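Local coordinates for protein glycerol dehydrogenase (Schizosaccharomyces pombe, PDB 1TA9) that catalyses the NAD+-dependent oxidation of glycerol to dihydroxyacetone, probably with zinc as cofactor, and serves the assimilation of glycerol, at residues A313-H318 with E335-G340; F225-I230 with C365-T370; D144-I149 with M168-I173. One frame throughout, in Å; residues are numbered along the deposited sequence.

In the fold
Interactions 1 and 2 are buried in the helical part of the chain, with centres about 12 Å apart. They touch each other, Y339 packing on I369, and interaction 1 is nested along the chain in the loop that interaction 2 closes. Interaction 3 is only partly buried. It lies on the opposite side of the chain's centre, in the parallel sheet, its centre about 34 Å from that of interaction 1. The chemistry follows the place. Interaction 1 joins two helices beside the zinc ion, through a metal-bound histidine and a water. Interaction 2 is mostly apolar packing of a helix on a loop. Interaction 3 pairs two strands by backbone hydrogen bonds, with aliphatic side chains around them.

Interaction 1: residues A313-H318 with E335-G340; sequences AAHAIH and EKVAYG. With ZN (zinc ion), chain I.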
loop_
_atom_site.group_PDB
_atom_site.type_symbol
_atom_site.label_atom_id
_atom_site.label_comp_id
_atom_site.label_asym_id
_atom_site.label_seq_id
_atom_site.Cartn_x
_atom_site.Cartn_y
_atom_site.Cartn_z
ATOM N N ALA B 313 5.224 32.184 -12.432
ATOM C CA ALA B 313 5.239 32.240 -13.889
ATOM C C ALA B 313 3.860 32.317 -14.537
ATOM O O ALA B 313 3.661 33.086 -15.477
ATOM C CB ALA B 313 6.002 31.047 -14.449
ATOM N N ALA B 314 2.914 31.525 -14.042
ATOM C CA ALA B 314 1.570 31.493 -14.617
ATOM C C ALA B 314 0.982 32.875 -14.895
ATOM O O ALA B 314 0.618 33.183 -16.030
ATOM C CB ALA B 314 0.629 30.703 -13.712
ATOM N N HIS B 315 0.890 33.712 -13.870
ATOM C CA HIS B 315 0.326 35.043 -14.071
ATOM C C HIS B 315 1.210 35.965 -14.896
ATOM O O HIS B 315 0.711 36.812 -15.634
ATOM C CB HIS B 315 -0.025 35.680 -12.727
ATOM C CG HIS B 315 -1.376 35.276 -12.228
ATOM N ND1 HIS B 315 -1.664 33.986 -11.837
ATOM C CD2 HIS B 315 -2.538 35.964 -12.149
ATOM C CE1 HIS B 315 -2.949 33.895 -11.542
ATOM N NE2 HIS B 315 -3.501 35.081 -11.725
ATOM N N ALA B 316 2.521 35.798 -14.786
ATOM C CA ALA B 316 3.437 36.616 -15.572
ATOM C C ALA B 316 3.193 36.290 -17.047
ATOM O O ALA B 316 3.202 37.174 -17.909
ATOM C CB ALA B 316 4.877 36.304 -15.186
ATOM N N ILE B 317 2.965 35.011 -17.331
ATOM C CA ILE B 317 2.703 34.564 -18.693
ATOM C C ILE B 317 1.358 35.110 -19.161
ATOM O O ILE B 317 1.208 35.493 -20.324
ATOM C CB ILE B 317 2.720 33.025 -18.776
ATOM C CG1 ILE B 317 4.126 32.525 -18.439
ATOM C CG2 ILE B 317 2.309 32.564 -20.169
ATOM C CD1 ILE B 317 4.222 31.043 -18.216
ATOM N N HIS B 318 0.387 35.150 -18.254
ATOM C CA HIS B 318 -0.928 35.692 -18.579
ATOM C C HIS B 318 -0.768 37.147 -19.017
ATOM O O HIS B 318 -1.374 37.577 -20.001
ATOM C CB HIS B 318 -1.859 35.608 -17.364
ATOM C CG HIS B 318 -2.964 36.623 -17.374
ATOM N ND1 HIS B 318 -2.759 37.948 -17.051
ATOM C CD2 HIS B 318 -4.281 36.510 -17.672
ATOM C CE1 HIS B 318 -3.899 38.606 -17.148
ATOM N NE2 HIS B 318 -4.840 37.757 -17.523
ATOM N N GLU B 335 -9.182 32.000 -18.242
ATOM C CA GLU B 335 -8.930 31.195 -19.430
ATOM C C GLU B 335 -7.464 31.342 -19.813
ATOM O O GLU B 335 -6.817 30.379 -20.220
ATOM C CB GLU B 335 -9.864 31.641 -20.563
ATOM C CG GLU B 335 -11.325 31.635 -20.102
ATOM C CD GLU B 335 -12.316 32.133 -21.141
ATOM O OE1 GLU B 335 -11.946 33.001 -21.957
ATOM O OE2 GLU B 335 -13.476 31.670 -21.113
ATOM N N LYS B 336 -6.936 32.549 -19.663
ATOM C CA LYS B 336 -5.537 32.799 -19.974
ATOM C C LYS B 336 -4.640 32.226 -18.875
ATOM O O LYS B 336 -3.606 31.626 -19.162
ATOM C CB LYS B 336 -5.290 34.306 -20.130
ATOM C CG LYS B 336 -5.901 34.898 -21.401
ATOM C CD LYS B 336 -5.700 36.411 -21.493
ATOM C CE LYS B 336 -6.498 37.153 -20.430
ATOM N NZ LYS B 336 -6.382 38.636 -20.571
ATOM N N VAL B 337 -5.043 32.400 -17.620
ATOM C CA VAL B 337 -4.253 31.899 -16.496
ATOM C C VAL B 337 -4.094 30.381 -16.533
ATOM O O VAL B 337 -3.032 29.851 -16.201
ATOM C CB VAL B 337 -4.879 32.303 -15.138
ATOM C CG1 VAL B 337 -4.206 31.529 -14.001
ATOM C CG2 VAL B 337 -4.698 33.795 -14.908
ATOM N N ALA B 338 -5.154 29.684 -16.925
ATOM C CA ALA B 338 -5.100 28.230 -17.003
ATOM C C ALA B 338 -4.010 27.818 -17.994
ATOM O O ALA B 338 -3.185 26.954 -17.691
ATOM C CB ALA B 338 -6.449 27.677 -17.433
ATOM N N TYR B 339 -4.002 28.430 -19.176
ATOM C CA TYR B 339 -2.980 28.096 -20.163
ATOM C C TYR B 339 -1.611 28.446 -19.580
ATOM O O TYR B 339 -0.657 27.681 -19.712
ATOM C CB TYR B 339 -3.196 28.869 -21.469
ATOM C CG TYR B 339 -2.372 28.329 -22.621
ATOM C CD1 TYR B 339 -2.874 27.328 -23.453
ATOM C CD2 TYR B 339 -1.069 28.780 -22.848
ATOM C CE1 TYR B 339 -2.101 26.786 -24.486
ATOM C CE2 TYR B 339 -0.284 28.239 -23.875
ATOM C CZ TYR B 339 -0.808 27.246 -24.688
ATOM O OH TYR B 339 -0.031 26.705 -25.692
ATOM N N GLY B 340 -1.529 29.605 -18.932
ATOM C CA GLY B 340 -0.281 30.040 -18.328
ATOM C C GLY B 340 0.219 29.084 -17.259
ATOM O O GLY B 340 1.426 28.953 -17.049
HETATM ZN ZN ZN I . -5.588 35.640 -11.330
HETATM O O HOH W 1 -7.362 39.288 -18.288
#
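V337 overlaps the imidazole of H315. Its CG2 sits over one face of the H315 ring, 3.9 Å from the centroid and displaced toward the rim, a CH-pi contact. The second methyl, CG1 of V337, comes within 3.6 Å of H315 CE1. Chi1 of V337 (168°) turns CG1 anti to the backbone N, and in this rotamer both methyls meet the ring. The ring is gripped at two atoms: NE2 of H315 binds the zinc ion at 2.2 Å, and ND1 is hydrogen-bonded to E239. V337 thus packs on a ring whose rotation is already fixed.

H318 meets K336. NE2 of H318 is 3.4 Å from K336 CE, and the lysine chain bends at chi3 (-68°) as it passes the imidazole. A water in the plane of the H318 ring links the two residues. It is 3.0 Å from H318 NE2 and accepts a hydrogen bond of 2.6 Å from K336 NZ. With an alanine here in place of H318, the water is likely to lose its imidazole partner, and H333 its edge-to-face neighbour.

The backbones come close at G340, whose O is 3.5 Å from A314 CA in a CA-H...O contact. G340 has no CB, which lets the backbones come this close. I317 CD1 closes the same place against G340 O. The two helical segments cross at 126°.

This is the zinc site of an iron-containing alcohol dehydrogenase family member, completed on the protein side by D232 and H333, with a bound glycerol near H315.

Interaction 2: residues F225-I230 with C365-T370; sequences FLISGI and CHLPIT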
loop_
_atom_site.group_PDB
_atom_site.type_symbol
_atom_site.label_atom_id
_atom_site.label_comp_id
_atom_site.label_asym_id
_atom_site.label_seq_id
_atom_site.Cartn_x
_atom_site.Cartn_y
_atom_site.Cartn_z
ATOM N N PHE B 225 -18.224 32.084 -16.731
ATOM C CA PHE B 225 -17.612 32.890 -15.673
ATOM C C PHE B 225 -17.031 32.030 -14.547
ATOM O O PHE B 225 -15.910 32.264 -14.087
ATOM C CB PHE B 225 -18.637 33.866 -15.087
ATOM C CG PHE B 225 -18.938 35.037 -15.977
ATOM C CD1 PHE B 225 -18.046 36.105 -16.066
ATOM C CD2 PHE B 225 -20.099 35.067 -16.740
ATOM C CE1 PHE B 225 -18.309 37.189 -16.906
ATOM C CE2 PHE B 225 -20.373 36.146 -17.586
ATOM C CZ PHE B 225 -19.476 37.207 -17.668
ATOM N N LEU B 226 -17.803 31.047 -14.094
ATOM C CA LEU B 226 -17.348 30.159 -13.025
ATOM C C LEU B 226 -16.107 29.402 -13.478
ATOM O O LEU B 226 -15.153 29.244 -12.717
ATOM C CB LEU B 226 -18.445 29.151 -12.653
ATOM C CG LEU B 226 -18.065 28.127 -11.570
ATOM C CD1 LEU B 226 -17.948 28.835 -10.225
ATOM C CD2 LEU B 226 -19.113 27.026 -11.488
ATOM N N ILE B 227 -16.132 28.933 -14.722
ATOM C CA ILE B 227 -15.017 28.186 -15.279
ATOM C C ILE B 227 -13.760 29.048 -15.325
ATOM O O ILE B 227 -12.659 28.561 -15.073
ATOM C CB ILE B 227 -15.367 27.651 -16.683
ATOM C CG1 ILE B 227 -16.452 26.579 -16.547
ATOM C CG2 ILE B 227 -14.123 27.076 -17.357
ATOM C CD1 ILE B 227 -17.059 26.107 -17.854
ATOM N N SER B 228 -13.924 30.327 -15.639
ATOM C CA SER B 228 -12.784 31.230 -15.672
ATOM C C SER B 228 -12.200 31.310 -14.258
ATOM O O SER B 228 -10.986 31.329 -14.074
ATOM C CB SER B 228 -13.221 32.617 -16.133
ATOM O OG SER B 228 -12.143 33.524 -16.038
ATOM N N GLY B 229 -13.080 31.353 -13.262
ATOM C CA GLY B 229 -12.633 31.406 -11.882
ATOM C C GLY B 229 -11.925 30.126 -11.475
ATOM O O GLY B 229 -11.036 30.145 -10.629
ATOM N N ILE B 230 -12.333 29.004 -12.055
ATOM C CA ILE B 230 -11.700 27.722 -11.748
ATOM C C ILE B 230 -10.294 27.760 -12.343
ATOM O O ILE B 230 -9.328 27.291 -11.734
ATOM C CB ILE B 230 -12.509 26.545 -12.356
ATOM C CG1 ILE B 230 -13.814 26.368 -11.572
ATOM C CG2 ILE B 230 -11.675 25.261 -12.355
ATOM C CD1 ILE B 230 -14.789 25.379 -12.192
ATOM N N CYS B 365 -13.083 20.704 -17.513
ATOM C CA CYS B 365 -13.737 21.909 -17.020
ATOM C C CYS B 365 -14.055 22.882 -18.151
ATOM O O CYS B 365 -14.617 23.951 -17.915
ATOM C CB CYS B 365 -12.848 22.615 -15.987
ATOM S SG CYS B 365 -12.657 21.717 -14.431
ATOM N N HIS B 366 -13.677 22.510 -19.369
ATOM C CA HIS B 366 -13.912 23.327 -20.558
ATOM C C HIS B 366 -13.010 24.556 -20.645
ATOM O O HIS B 366 -13.428 25.619 -21.109
ATOM C CB HIS B 366 -15.379 23.766 -20.636
ATOM C CG HIS B 366 -15.843 24.068 -22.029
ATOM N ND1 HIS B 366 -16.103 23.081 -22.958
ATOM C CD2 HIS B 366 -16.089 25.244 -22.657
ATOM C CE1 HIS B 366 -16.491 23.636 -24.094
ATOM N NE2 HIS B 366 -16.491 24.947 -23.937
ATOM N N LEU B 367 -11.772 24.407 -20.185
ATOM C CA LEU B 367 -10.790 25.479 -20.250
ATOM C C LEU B 367 -9.918 25.197 -21.471
ATOM O O LEU B 367 -9.640 24.040 -21.787
ATOM C CB LEU B 367 -9.922 25.490 -18.986
ATOM C CG LEU B 367 -10.579 26.078 -17.732
ATOM C CD1 LEU B 367 -9.813 25.654 -16.482
ATOM C CD2 LEU B 367 -10.607 27.602 -17.851
ATOM N N PRO B 368 -9.478 26.249 -22.177
ATOM C CA PRO B 368 -8.637 26.055 -23.360
ATOM C C PRO B 368 -7.232 25.585 -22.988
ATOM O O PRO B 368 -6.609 26.146 -22.088
ATOM C CB PRO B 368 -8.632 27.439 -24.006
ATOM C CG PRO B 368 -8.707 28.352 -22.822
ATOM C CD PRO B 368 -9.758 27.681 -21.958
ATOM N N ILE B 369 -6.741 24.557 -23.677
ATOM C CA ILE B 369 -5.406 24.036 -23.406
ATOM C C ILE B 369 -4.531 24.027 -24.650
ATOM O O ILE B 369 -3.430 23.481 -24.633
ATOM C CB ILE B 369 -5.452 22.603 -22.835
ATOM C CG1 ILE B 369 -6.130 21.654 -23.828
ATOM C CG2 ILE B 369 -6.170 22.609 -21.494
ATOM C CD1 ILE B 369 -6.066 20.188 -23.413
ATOM N N THR B 370 -5.024 24.631 -25.725
ATOM C CA THR B 370 -4.277 24.701 -26.977
ATOM C C THR B 370 -4.364 26.104 -27.560
ATOM O O THR B 370 -5.284 26.857 -27.240
ATOM C CB THR B 370 -4.833 23.720 -28.027
ATOM O OG1 THR B 370 -6.214 24.012 -28.270
ATOM C CG2 THR B 370 -4.701 22.284 -27.540
#
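I227 buries the most surface in this contact, and its side chain wraps round the carbonyl oxygen of C365. CG2 of I227 is 3.2 Å from C365 O, and CD1 of I227 is 3.3 Å from the same oxygen. The rotamer explains this. Chi1 of -68° sets CG1 beside the backbone N and CG2 anti to it; both branches then meet the oxygen. C365 O is buried here and has no polar partner in the model, and the carbons of I227 pack against it. I227 CD1 goes on to touch the CB of H366 at 4.0 Å.

L367 packs on the CG2 branch of I227. The two side chains run alongside each other, head to tail, with L367 CD2 3.6 Å from I227 CG2. The same methyl of L367 also rests against the backbone oxygen of I227. The CB of L367 does not lead straight to the helix; the side chain turns back to it farther out, through CG and CD2.

C365 points its side chain toward the helix as well. Its SG meets CG2 of I230, one turn on from I227, at 4.2 Å.

The bend that presents these residues is a Schellman motif. H366 has positive phi (73°) and ends helix 352-364. Its ND1 is hydrogen-bonded to E432. At the far end of the loop, T370 is the N-cap of helix 371-374.

The contact packs this loop against helix 223-245. Helix 258-284 closes it from another direction, with I279 touching I227, I230 and C365. Helix 289-307 adds V294 and N298 against I230.

Interaction 3: residues D144-I149 with M168-I173; sequences DDTQVI and MNLPSI
L170 lies across T146 at about a right angle, and its CD1 is 3.9 Å from T146 CG2. The same methyl of L170 comes to 3.2 Å from T146 O, and CD2 of L170 touches the oxygens of T146 and Q147. The T146 hydroxyl is occupied elsewhere, by P143 O.

V148 CG2 meets P171, S172 and I173, and lies 3.2 Å from P171 O. Chi1 of 65° puts CG1 between the backbone N and the carbonyl carbon and leaves CG2 anti to the N, facing the partner strand. CG2 of V148 meets P171 CG at 4.0 Å and, crossing obliquely, I173 CG1 at 3.8 Å. CD of P171 in turn packs on Q147 O.

I149 extends to the other side. Its CD1 reaches M168 SD at 4.2 Å, and L170 CD1 at a similar distance.

Two backbone hydrogen bonds fix the strands in parallel register, with I149 opposite S172. I149 N donates to P171 O at 3.3 Å. I173 N donates to I149 O at 2.9 Å.

The pair belongs to a beta-alpha-beta unit: strand 148-153, helix 155-167 and strand 172-176. A Schellman motif at N169 ends the helix. I164 and A165 of the helix cover I149. Strand 93-98 flanks strand 148-153 on its other edge, and strand 210-214 flanks strand 172-176.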
loop_
_atom_site.group_PDB
_atom_site.type_symbol
_atom_site.label_atom_id
_atom_site.label_comp_id
_atom_site.label_asym_id
_atom_site.label_seq_id
_atom_site.Cartn_x
_atom_site.Cartn_y
_atom_site.Cartn_z
ATOM N N ASP B 144 -19.234 63.606 2.407
ATOM C CA ASP B 144 -18.161 63.657 3.395
ATOM C C ASP B 144 -18.421 62.777 4.610
ATOM O O ASP B 144 -17.485 62.359 5.288
ATOM C CB ASP B 144 -17.934 65.097 3.860
ATOM C CG ASP B 144 -17.493 66.006 2.735
ATOM O OD1 ASP B 144 -16.478 65.692 2.077
ATOM O OD2 ASP B 144 -18.160 67.039 2.511
ATOM N N ASP B 145 -19.689 62.498 4.887
ATOM C CA ASP B 145 -20.032 61.670 6.034
ATOM C C ASP B 145 -20.176 60.201 5.645
ATOM O O ASP B 145 -20.736 59.408 6.399
ATOM C CB ASP B 145 -21.325 62.174 6.688
ATOM C CG ASP B 145 -22.541 61.998 5.800
ATOM O OD1 ASP B 145 -22.486 62.404 4.621
ATOM O OD2 ASP B 145 -23.558 61.458 6.288
ATOM N N THR B 146 -19.669 59.849 4.466
ATOM C CA THR B 146 -19.723 58.467 3.989
ATOM C C THR B 146 -18.857 57.601 4.901
ATOM O O THR B 146 -17.690 57.915 5.139
ATOM C CB THR B 146 -19.194 58.354 2.540
ATOM O OG1 THR B 146 -20.049 59.091 1.658
ATOM C CG2 THR B 146 -19.152 56.894 2.095
ATOM N N GLN B 147 -19.427 56.509 5.403
ATOM C CA GLN B 147 -18.711 55.616 6.309
ATOM C C GLN B 147 -18.052 54.413 5.639
ATOM O O GLN B 147 -17.113 53.829 6.186
ATOM C CB GLN B 147 -19.660 55.104 7.389
ATOM C CG GLN B 147 -20.312 56.181 8.237
ATOM C CD GLN B 147 -21.298 55.594 9.225
ATOM O OE1 GLN B 147 -22.319 55.027 8.836
ATOM N NE2 GLN B 147 -20.992 55.714 10.511
ATOM N N VAL B 148 -18.541 54.033 4.464
ATOM C CA VAL B 148 -17.987 52.878 3.774
ATOM C C VAL B 148 -18.297 52.910 2.281
ATOM O O VAL B 148 -19.303 53.476 1.854
ATOM C CB VAL B 148 -18.549 51.565 4.377
ATOM C CG1 VAL B 148 -20.056 51.485 4.136
ATOM C CG2 VAL B 148 -17.849 50.359 3.768
ATOM N N ILE B 149 -17.417 52.301 1.495
ATOM C CA ILE B 149 -17.585 52.241 0.051
ATOM C C ILE B 149 -17.909 50.796 -0.316
ATOM O O ILE B 149 -17.141 49.889 -0.003
ATOM C CB ILE B 149 -16.290 52.656 -0.685
ATOM C CG1 ILE B 149 -15.821 54.031 -0.195
ATOM C CG2 ILE B 149 -16.531 52.679 -2.187
ATOM C CD1 ILE B 149 -16.791 55.156 -0.475
ATOM N N MET B 168 -10.197 57.763 0.535
ATOM C CA MET B 168 -10.965 58.438 1.578
ATOM C C MET B 168 -10.687 57.888 2.977
ATOM O O MET B 168 -11.343 58.273 3.944
ATOM C CB MET B 168 -12.460 58.327 1.273
ATOM C CG MET B 168 -12.862 58.933 -0.064
ATOM S SD MET B 168 -14.632 58.815 -0.394
ATOM C CE MET B 168 -15.237 60.197 0.547
ATOM N N ASN B 169 -9.708 56.993 3.074
ATOM C CA ASN B 169 -9.341 56.374 4.346
ATOM C C ASN B 169 -10.560 55.709 4.976
ATOM O O ASN B 169 -10.772 55.800 6.186
ATOM C CB ASN B 169 -8.774 57.417 5.318
ATOM C CG ASN B 169 -8.135 56.781 6.549
ATOM O OD1 ASN B 169 -8.010 57.415 7.600
ATOM N ND2 ASN B 169 -7.720 55.525 6.418
ATOM N N LEU B 170 -11.356 55.035 4.148
ATOM C CA LEU B 170 -12.563 54.355 4.611
ATOM C C LEU B 170 -12.515 52.856 4.352
ATOM O O LEU B 170 -11.801 52.392 3.466
ATOM C CB LEU B 170 -13.795 54.910 3.892
ATOM C CG LEU B 170 -14.251 56.340 4.165
ATOM C CD1 LEU B 170 -15.431 56.658 3.267
ATOM C CD2 LEU B 170 -14.636 56.488 5.633
ATOM N N PRO B 171 -13.288 52.079 5.126
ATOM C CA PRO B 171 -13.312 50.628 4.936
ATOM C C PRO B 171 -14.032 50.334 3.624
ATOM O O PRO B 171 -14.806 51.160 3.135
ATOM C CB PRO B 171 -14.088 50.134 6.151
ATOM C CG PRO B 171 -15.051 51.267 6.405
ATOM C CD PRO B 171 -14.164 52.481 6.242
ATOM N N SER B 172 -13.777 49.164 3.054
ATOM C CA SER B 172 -14.401 48.796 1.794
ATOM C C SER B 172 -15.124 47.465 1.894
ATOM O O SER B 172 -14.728 46.585 2.660
ATOM C CB SER B 172 -13.343 48.720 0.684
ATOM O OG SER B 172 -12.309 47.804 1.020
ATOM N N ILE B 173 -16.202 47.342 1.128
ATOM C CA ILE B 173 -16.991 46.122 1.077
ATOM C C ILE B 173 -17.070 45.751 -0.403
ATOM O O ILE B 173 -17.602 46.505 -1.220
ATOM C CB ILE B 173 -18.400 46.332 1.677
ATOM C CG1 ILE B 173 -18.273 46.640 3.177
ATOM C CG2 ILE B 173 -19.254 45.083 1.474
ATOM C CD1 ILE B 173 -19.596 46.761 3.915
#